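Local coordinates for secretory-abundant heat soluble protein 1 (Ramazzottius varieornatus, PDB 5XN9) that is secreted and acts as a molecular shield when water is scarce, helping the tardigrade survive desiccation, and probably binds lipid, at residues S26-P31 with K106-E111. Residues are numbered along the deposited sequence; the frame is centred on the assembly and turned at random. Where two conformers were deposited one is given.
Sequences SALGLP and KVIHDE. With ZN (zinc ion), chain D.
Leu28 and Ile108 meet methyl to methyl: CD2 of Leu28 lies 3.6 Å from CD1 of Ile108 and 3.8 Å from its CG1, so a single leucine branch rests on the outer part of the isoleucine chain. The two side chains run at about a right angle to each other. In Leu28, CG sits anti to the carbonyl carbon (chi1 -68°) and chi2 sends CD1 out along the chain, leaving CD2, the branch folded back beside CA, turned to Ile108.

Lys106 makes the second touch with its aliphatic part. Its chain bends at chi2 (-76°), and CE comes 3.3 Å from Ala27 O, a close approach of a methylene that the adjoining ammonium probably polarises toward the carbonyl oxygen. Behind this carbonyl the chain leaves the helix in a Schellman motif: Gly29 has positive phi (84°), and two bonds run back into the last turn, one of them from Gly29 N to Ser26 O at 2.9 Å. One strand residue beyond Ile108, His109 takes no part in the contact; its NE2 binds zinc at 2.0 Å together with Glu98.

Val125 of strand 118-125 touches Ala27, Leu28 and Lys106, while Ile108 also meets Phe24 of helix 21-27 and Val99 of strand 94-101. The contact thus joins the end of helix 21-27, which probably corresponds to the first lid helix of fatty acid binding proteins, to the start of strand 106-114, probably near the barrel opening.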
loop_
_atom_site.group_PDB
_atom_site.type_symbol
_atom_site.label_atom_id
_atom_site.label_comp_id
_atom_site.label_asym_id
_atom_site.label_seq_id
_atom_site.Cartn_x
_atom_site.Cartn_y
_atom_site.Cartn_z
ATOM N N SER A 26 -4.766 -3.895 -14.501
ATOM C CA SER A 26 -5.023 -3.523 -15.889
ATOM C C SER A 26 -5.451 -2.065 -16.007
ATOM O O SER A 26 -5.050 -1.367 -16.945
ATOM C CB SER A 26 -6.080 -4.446 -16.497
ATOM O OG SER A 26 -5.638 -5.792 -16.498
ATOM N N ALA A 27 -6.264 -1.585 -15.062
ATOM C CA ALA A 27 -6.716 -0.199 -15.114
ATOM C C ALA A 27 -5.587 0.793 -14.875
ATOM O O ALA A 27 -5.701 1.953 -15.283
ATOM C CB ALA A 27 -7.836 0.035 -14.104
ATOM N N LEU A 28 -4.510 0.370 -14.213
ATOM C CA LEU A 28 -3.322 1.201 -14.094
ATOM C C LEU A 28 -2.481 1.211 -15.362
ATOM O O LEU A 28 -1.554 2.024 -15.464
ATOM C CB LEU A 28 -2.450 0.712 -12.938
ATOM C CG LEU A 28 -2.994 0.888 -11.527
ATOM C CD1 LEU A 28 -1.969 0.405 -10.508
ATOM C CD2 LEU A 28 -3.352 2.347 -11.294
ATOM N N GLY A 29 -2.773 0.335 -16.322
ATOM C CA GLY A 29 -1.961 0.210 -17.513
ATOM C C GLY A 29 -0.743 -0.671 -17.368
ATOM O O GLY A 29 0.134 -0.635 -18.240
ATOM N N LEU A 30 -0.657 -1.482 -16.275
ATOM C CA LEU A 30 0.469 -2.363 -15.991
ATOM C C LEU A 30 0.227 -3.743 -16.596
ATOM O O LEU A 30 -0.911 -4.222 -16.616
ATOM C CB LEU A 30 0.667 -2.505 -14.485
ATOM C CG LEU A 30 1.148 -1.243 -13.766
ATOM C CD1 LEU A 30 1.270 -1.485 -12.273
ATOM C CD2 LEU A 30 2.473 -0.782 -14.349
ATOM N N PRO A 31 1.276 -4.403 -17.084
ATOM C CA PRO A 31 1.094 -5.734 -17.681
ATOM C C PRO A 31 0.858 -6.788 -16.607
ATOM O O PRO A 31 1.578 -6.851 -15.608
ATOM C CB PRO A 31 2.416 -5.971 -18.420
ATOM C CG PRO A 31 3.412 -5.143 -17.670
ATOM C CD PRO A 31 2.666 -3.928 -17.192
ATOM N N LYS A 106 -2.786 9.382 -13.567
ATOM C CA LYS A 106 -3.531 8.476 -12.705
ATOM C C LYS A 106 -3.563 9.003 -11.276
ATOM O O LYS A 106 -2.582 9.578 -10.780
ATOM C CB LYS A 106 -2.946 7.054 -12.717
ATOM C CG LYS A 106 -3.067 6.298 -14.046
ATOM C CD LYS A 106 -4.489 5.784 -14.294
ATOM C CE LYS A 106 -4.607 5.027 -15.619
ATOM N NZ LYS A 106 -4.813 5.953 -16.760
ATOM N N VAL A 107 -4.709 8.809 -10.630
ATOM C CA VAL A 107 -4.887 9.041 -9.205
ATOM C C VAL A 107 -5.332 7.723 -8.592
ATOM O O VAL A 107 -6.292 7.109 -9.071
ATOM C CB VAL A 107 -5.933 10.145 -8.948
ATOM C CG1 VAL A 107 -6.179 10.326 -7.447
ATOM C CG2 VAL A 107 -5.486 11.441 -9.591
ATOM N N ILE A 108 -4.628 7.284 -7.552
ATOM C CA ILE A 108 -4.872 5.996 -6.912
ATOM C C ILE A 108 -5.231 6.236 -5.454
ATOM O O ILE A 108 -4.610 7.068 -4.782
ATOM C CB ILE A 108 -3.625 5.090 -6.997
ATOM C CG1 ILE A 108 -3.201 4.875 -8.453
ATOM C CG2 ILE A 108 -3.883 3.748 -6.329
ATOM C CD1 ILE A 108 -1.868 4.182 -8.586
ATOM N N HIS A 109 -6.252 5.525 -4.980
ATOM C CA HIS A 109 -6.608 5.501 -3.568
ATOM C C HIS A 109 -6.154 4.182 -2.968
ATOM O O HIS A 109 -6.446 3.114 -3.516
ATOM C CB HIS A 109 -8.123 5.628 -3.391
ATOM C CG HIS A 109 -8.654 6.990 -3.694
ATOM N ND1 HIS A 109 -10.004 7.266 -3.757
ATOM C CD2 HIS A 109 -8.018 8.159 -3.946
ATOM C CE1 HIS A 109 -10.176 8.544 -4.045
ATOM N NE2 HIS A 109 -8.986 9.110 -4.157
ATOM N N ASP A 110 -5.440 4.259 -1.850
ATOM C CA ASP A 110 -5.103 3.093 -1.049
ATOM C C ASP A 110 -5.771 3.264 0.306
ATOM O O ASP A 110 -5.799 4.367 0.855
ATOM C CB ASP A 110 -3.596 3.036 -0.810
ATOM C CG ASP A 110 -2.846 2.387 -1.944
ATOM O OD1 ASP A 110 -3.501 1.872 -2.876
ATOM O OD2 ASP A 110 -1.599 2.382 -1.890
ATOM N N GLU A 111 -6.348 2.193 0.821
ATOM C CA GLU A 111 -6.902 2.216 2.164
ATOM C C GLU A 111 -6.389 1.006 2.921
ATOM O O GLU A 111 -6.239 -0.079 2.353
ATOM C CB GLU A 111 -8.440 2.244 2.169
ATOM C CG GLU A 111 -9.048 2.260 3.570
ATOM C CD GLU A 111 -10.551 2.060 3.571
ATOM O OE1 GLU A 111 -11.273 2.991 3.973
ATOM O OE2 GLU A 111 -11.009 0.972 3.169
HETATM ZN ZN ZN D . -8.700 11.136 -4.262
#